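Local coordinates for galactose-binding-like protein (Bacteroides thetaiotaomicron, PDB 7M1B), which is a SusE-like protein that probably binds carbohydrate, perhaps galactose, and may belong to a family with some capacity for degrading glycans, at residues A[118-130]-A[165-178]. Sequence-based numbering, arbitrary orientation.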
loop_
_atom_site.group_PDB
_atom_site.type_symbol
_atom_site.label_atom_id
_atom_site.label_comp_id
_atom_site.label_asym_id
_atom_site.label_seq_id
_atom_site.Cartn_x
_atom_site.Cartn_y
_atom_site.Cartn_z
ATOM N N GLU A 118 -12.602 -2.081 18.858
ATOM C CA GLU A 118 -13.237 -2.062 17.561
ATOM C C GLU A 118 -12.672 -3.218 16.746
ATOM O O GLU A 118 -11.469 -3.491 16.829
ATOM C CB GLU A 118 -13.158 -0.691 16.846
ATOM C CG GLU A 118 -13.991 -0.577 15.594
ATOM C CD GLU A 118 -14.112 0.814 15.005
ATOM O OE1 GLU A 118 -13.974 1.810 15.755
ATOM O OE2 GLU A 118 -14.392 0.897 13.797
ATOM N N VAL A 119 -13.539 -3.938 16.032
ATOM C CA VAL A 119 -13.100 -5.048 15.211
ATOM C C VAL A 119 -13.702 -4.841 13.819
ATOM O O VAL A 119 -14.939 -4.725 13.637
ATOM C CB VAL A 119 -13.557 -6.383 15.817
ATOM C CG1 VAL A 119 -12.966 -7.600 15.113
ATOM C CG2 VAL A 119 -13.257 -6.465 17.327
ATOM N N ASN A 120 -12.816 -4.719 12.827
ATOM C CA ASN A 120 -13.290 -4.439 11.471
ATOM C C ASN A 120 -12.802 -5.525 10.526
ATOM O O ASN A 120 -11.741 -6.130 10.730
ATOM C CB ASN A 120 -12.692 -3.140 10.919
ATOM C CG ASN A 120 -12.866 -1.958 11.843
ATOM O OD1 ASN A 120 -11.914 -1.212 12.072
ATOM N ND2 ASN A 120 -14.086 -1.730 12.279
ATOM N N PRO A 121 -13.508 -5.773 9.396
ATOM C CA PRO A 121 -12.972 -6.703 8.410
ATOM C C PRO A 121 -11.678 -6.153 7.808
ATOM O O PRO A 121 -11.500 -4.935 7.660
ATOM C CB PRO A 121 -14.049 -6.727 7.316
ATOM C CG PRO A 121 -15.268 -6.065 7.885
ATOM C CD PRO A 121 -14.816 -5.195 9.055
ATOM N N THR A 122 -10.780 -7.103 7.480
ATOM C CA THR A 122 -9.630 -6.805 6.620
ATOM C C THR A 122 -9.459 -7.970 5.632
ATOM O O THR A 122 -10.218 -8.960 5.653
ATOM C CB THR A 122 -8.329 -6.553 7.430
ATOM O OG1 THR A 122 -7.310 -6.015 6.561
ATOM C CG2 THR A 122 -7.797 -7.805 8.107
ATOM N N PHE A 123 -8.467 -7.865 4.735
ATOM C CA PHE A 123 -8.267 -8.886 3.709
ATOM C C PHE A 123 -7.921 -10.213 4.363
ATOM O O PHE A 123 -6.903 -10.298 5.056
ATOM C CB PHE A 123 -7.232 -8.416 2.676
ATOM C CG PHE A 123 -7.815 -7.188 2.026
ATOM C CD1 PHE A 123 -8.709 -7.374 0.947
ATOM C CD2 PHE A 123 -7.484 -5.878 2.374
ATOM C CE1 PHE A 123 -9.355 -6.286 0.400
ATOM C CE2 PHE A 123 -8.130 -4.776 1.818
ATOM C CZ PHE A 123 -9.025 -4.994 0.769
ATOM N N GLY A 124 -8.844 -11.184 4.231
ATOM C CA GLY A 124 -8.679 -12.556 4.714
ATOM C C GLY A 124 -8.778 -12.640 6.248
ATOM O O GLY A 124 -8.431 -13.648 6.864
ATOM N N GLY A 125 -9.366 -11.634 6.893
ATOM C CA GLY A 125 -9.537 -11.734 8.346
ATOM C C GLY A 125 -10.106 -10.474 8.966
ATOM O O GLY A 125 -11.013 -9.826 8.438
ATOM N N ILE A 126 -9.615 -10.205 10.196
ATOM C CA ILE A 126 -10.133 -9.080 10.944
ATOM C C ILE A 126 -8.960 -8.246 11.458
ATOM O O ILE A 126 -7.830 -8.745 11.612
ATOM C CB ILE A 126 -11.052 -9.552 12.089
ATOM C CG1 ILE A 126 -10.307 -10.565 12.964
ATOM C CG2 ILE A 126 -12.362 -10.097 11.528
ATOM C CD1 ILE A 126 -11.030 -10.845 14.313
ATOM N N TYR A 127 -9.270 -6.977 11.668
ATOM C CA TYR A 127 -8.346 -6.038 12.279
ATOM C C TYR A 127 -8.922 -5.632 13.630
ATOM O O TYR A 127 -10.047 -5.140 13.683
ATOM C CB TYR A 127 -8.116 -4.835 11.361
ATOM C CG TYR A 127 -7.293 -3.718 11.931
ATOM C CD1 TYR A 127 -5.941 -3.912 12.211
ATOM C CD2 TYR A 127 -7.867 -2.478 12.209
ATOM C CE1 TYR A 127 -5.172 -2.890 12.729
ATOM C CE2 TYR A 127 -7.100 -1.451 12.753
ATOM C CZ TYR A 127 -5.748 -1.660 13.005
ATOM O OH TYR A 127 -4.942 -0.704 13.598
ATOM N N ILE A 128 -8.136 -5.816 14.684
ATOM C CA ILE A 128 -8.590 -5.514 16.051
ATOM C C ILE A 128 -7.844 -4.295 16.565
ATOM O O ILE A 128 -6.616 -4.278 16.493
ATOM C CB ILE A 128 -8.350 -6.722 16.962
ATOM C CG1 ILE A 128 -9.232 -7.893 16.530
ATOM C CG2 ILE A 128 -8.657 -6.337 18.410
ATOM C CD1 ILE A 128 -8.879 -9.213 17.160
ATOM N N HIS A 129 -8.569 -3.272 17.031
ATOM C CA HIS A 129 -7.918 -2.080 17.559
ATOM C C HIS A 129 -8.579 -1.643 18.863
ATOM O O HIS A 129 -9.787 -1.769 19.049
ATOM C CB HIS A 129 -7.754 -0.942 16.540
ATOM C CG HIS A 129 -8.971 -0.588 15.765
ATOM N ND1 HIS A 129 -9.543 0.674 15.817
ATOM C CD2 HIS A 129 -9.705 -1.317 14.892
ATOM C CE1 HIS A 129 -10.586 0.706 14.993
ATOM N NE2 HIS A 129 -10.709 -0.513 14.431
ATOM N N THR A 130 -7.746 -1.141 19.776
ATOM C CA THR A 130 -8.264 -0.594 21.038
ATOM C C THR A 130 -7.266 0.401 21.590
ATOM O O THR A 130 -6.240 0.624 20.946
ATOM C CB THR A 130 -8.729 -1.695 21.999
ATOM O OG1 THR A 130 -9.551 -1.087 22.996
ATOM C CG2 THR A 130 -7.577 -2.465 22.605
ATOM N N GLY A 165 -3.282 -2.299 17.584
ATOM C CA GLY A 165 -3.878 -2.670 16.288
ATOM C C GLY A 165 -3.169 -3.920 15.760
ATOM O O GLY A 165 -1.940 -3.941 15.679
ATOM N N PHE A 166 -3.912 -4.989 15.478
ATOM C CA PHE A 166 -3.275 -6.214 14.989
ATOM C C PHE A 166 -4.281 -6.982 14.154
ATOM O O PHE A 166 -5.471 -6.705 14.291
ATOM C CB PHE A 166 -2.720 -7.101 16.114
ATOM C CG PHE A 166 -3.743 -7.567 17.139
ATOM C CD1 PHE A 166 -4.205 -6.711 18.140
ATOM C CD2 PHE A 166 -4.259 -8.860 17.081
ATOM C CE1 PHE A 166 -5.155 -7.159 19.058
ATOM C CE2 PHE A 166 -5.233 -9.289 17.971
ATOM C CZ PHE A 166 -5.659 -8.444 18.983
ATOM N N THR A 167 -3.822 -7.960 13.358
ATOM C CA THR A 167 -4.733 -8.629 12.436
ATOM C C THR A 167 -4.645 -10.132 12.645
ATOM O O THR A 167 -3.606 -10.673 13.057
ATOM C CB THR A 167 -4.464 -8.314 10.963
ATOM O OG1 THR A 167 -3.261 -8.977 10.569
ATOM C CG2 THR A 167 -4.347 -6.830 10.725
ATOM N N LEU A 168 -5.749 -10.797 12.329
ATOM C CA LEU A 168 -5.736 -12.234 12.121
ATOM C C LEU A 168 -6.160 -12.453 10.681
ATOM O O LEU A 168 -7.186 -11.910 10.271
ATOM C CB LEU A 168 -6.863 -12.874 12.921
ATOM C CG LEU A 168 -6.605 -13.233 14.362
ATOM C CD1 LEU A 168 -6.981 -12.050 15.247
ATOM C CD2 LEU A 168 -7.462 -14.449 14.684
ATOM N N ARG A 169 -5.472 -13.361 9.984
ATOM C CA ARG A 169 -5.783 -13.628 8.589
ATOM C C ARG A 169 -5.982 -15.133 8.435
ATOM O O ARG A 169 -5.988 -15.868 9.428
ATOM C CB ARG A 169 -4.689 -13.036 7.681
ATOM C CG ARG A 169 -4.635 -11.511 7.723
ATOM C CD ARG A 169 -4.074 -10.979 6.433
ATOM N NE ARG A 169 -3.398 -9.736 6.765
ATOM C CZ ARG A 169 -3.827 -8.531 6.484
ATOM N NH1 ARG A 169 -4.905 -8.345 5.741
ATOM N NH2 ARG A 169 -3.058 -7.513 6.838
ATOM N N GLY A 170 -6.202 -15.580 7.195
ATOM C CA GLY A 170 -6.427 -16.988 6.901
ATOM C C GLY A 170 -7.906 -17.348 6.780
ATOM O O GLY A 170 -8.232 -18.531 6.788
ATOM N N PHE A 171 -8.797 -16.359 6.638
ATOM C CA PHE A 171 -10.214 -16.645 6.654
ATOM C C PHE A 171 -10.853 -16.361 5.289
ATOM O O PHE A 171 -10.546 -15.403 4.589
ATOM C CB PHE A 171 -10.949 -15.784 7.676
ATOM C CG PHE A 171 -10.583 -16.160 9.083
ATOM C CD1 PHE A 171 -11.261 -17.195 9.721
ATOM C CD2 PHE A 171 -9.483 -15.586 9.700
ATOM C CE1 PHE A 171 -10.910 -17.599 10.996
ATOM C CE2 PHE A 171 -9.134 -15.974 10.989
ATOM C CZ PHE A 171 -9.835 -16.992 11.620
ATOM N N SER A 172 -11.832 -17.170 4.970
ATOM C CA SER A 172 -12.617 -16.998 3.771
ATOM C C SER A 172 -13.514 -15.743 3.840
ATOM O O SER A 172 -13.946 -15.352 4.918
ATOM C CB SER A 172 -13.400 -18.299 3.569
ATOM O OG SER A 172 -14.298 -18.538 4.639
ATOM N N ALA A 173 -13.912 -15.169 2.667
ATOM C CA ALA A 173 -14.775 -13.988 2.685
ATOM C C ALA A 173 -16.253 -14.379 2.671
ATOM O O ALA A 173 -16.938 -14.366 1.634
ATOM C CB ALA A 173 -14.448 -13.049 1.561
ATOM N N GLU A 174 -16.712 -14.736 3.863
ATOM C CA GLU A 174 -18.081 -15.067 4.223
ATOM C C GLU A 174 -18.245 -14.624 5.688
ATOM O O GLU A 174 -17.236 -14.482 6.411
ATOM C CB GLU A 174 -18.260 -16.580 4.053
ATOM C CG GLU A 174 -17.362 -17.386 4.973
ATOM C CD GLU A 174 -17.573 -18.872 4.743
ATOM O OE1 GLU A 174 -18.657 -19.411 5.163
ATOM O OE2 GLU A 174 -16.711 -19.475 4.055
ATOM N N PRO A 175 -19.470 -14.540 6.257
ATOM C CA PRO A 175 -19.576 -14.233 7.689
ATOM C C PRO A 175 -18.952 -15.290 8.597
ATOM O O PRO A 175 -19.154 -16.478 8.443
ATOM C CB PRO A 175 -21.098 -14.088 7.974
ATOM C CG PRO A 175 -21.808 -14.204 6.627
ATOM C CD PRO A 175 -20.791 -14.618 5.586
ATOM N N HIS A 176 -18.191 -14.831 9.602
ATOM C CA HIS A 176 -17.662 -15.706 10.629
ATOM C C HIS A 176 -17.865 -15.054 11.988
ATOM O O HIS A 176 -17.886 -13.826 12.099
ATOM C CB HIS A 176 -16.152 -15.858 10.488
ATOM C CG HIS A 176 -15.682 -16.482 9.230
ATOM N ND1 HIS A 176 -15.633 -17.851 9.057
ATOM C CD2 HIS A 176 -15.196 -15.914 8.109
ATOM C CE1 HIS A 176 -15.117 -18.110 7.874
ATOM N NE2 HIS A 176 -14.773 -16.936 7.315
ATOM N N ASP A 177 -18.074 -15.902 12.996
ATOM C CA ASP A 177 -18.248 -15.449 14.361
ATOM C C ASP A 177 -16.873 -15.393 15.017
ATOM O O ASP A 177 -16.098 -16.369 14.927
ATOM C CB ASP A 177 -19.176 -16.439 15.077
ATOM C CG ASP A 177 -20.520 -16.605 14.396
ATOM O OD1 ASP A 177 -21.038 -15.598 13.860
ATOM O OD2 ASP A 177 -21.053 -17.748 14.432
ATOM N N PHE A 178 -16.589 -14.235 15.627
ATOM C CA PHE A 178 -15.336 -14.001 16.323
ATOM C C PHE A 178 -15.617 -13.726 17.801
ATOM O O PHE A 178 -16.673 -13.188 18.170
ATOM C CB PHE A 178 -14.560 -12.845 15.669
ATOM C CG PHE A 178 -14.125 -13.095 14.242
ATOM C CD1 PHE A 178 -12.932 -13.767 13.979
ATOM C CD2 PHE A 178 -14.899 -12.677 13.162
ATOM C CE1 PHE A 178 -12.499 -14.003 12.682
ATOM C CE2 PHE A 178 -14.452 -12.895 11.867
ATOM C CZ PHE A 178 -13.273 -13.573 11.630
#
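Gly124 O takes the backbone N of Phe171 at 2.7 Å, tilted 30° from the carbonyl plane, while Arg169 CA lies 3.2 Å from Gly124 O in a CA-H...O contact. Both help pin the type II turn Thr122–Gly125 to the chain leaving strand 165-168. Arg169 holds the same turn from its side chain: extended from CG to NE, it brings NH1 to Phe123 O at 2.9 Å, in the carbonyl plane on a lone pair and close to the guanidinium plane. Gly125 has no room for a side chain here, since a CB would run into Leu168 O. Beyond the turn, strands 125-130 and 165-168 run antiparallel. Ile126 and Leu168 exchange two backbone hydrogen bonds, as do Ile128 and Phe166; Ile128 N to Phe166 O is almost straight at 176°. This is one sheet of a two-sheet beta sandwich, and 169-175 carries the chain across to strand 176-178 of the other. Phe178 therefore faces Ile126 across the core, with CD1 and CG2 of the isoleucine over one ring face and CG2 3.8 Å from the centroid. With CG1 wedged between backbone N and carbonyl carbon (chi1 54°), Ile126 turns CG2 beside its N and lays both methyls on that ring. Further along, Ile128 sits with CB over one face of Phe166, 4.0 Å from the centroid, and Phe140 of the opposing sheet meets Phe166 edge-to-face. Cutting Phe166 back to an alanine would probably leave Ile128 and Phe140 without their shared aromatic partner and open a gap between the sheets. On the other face of the sheet, Thr167 CG2 touches the Tyr127 ring at its edge, 3.6 Å from CD1, and Tyr127 OH reaches Gly165 CA.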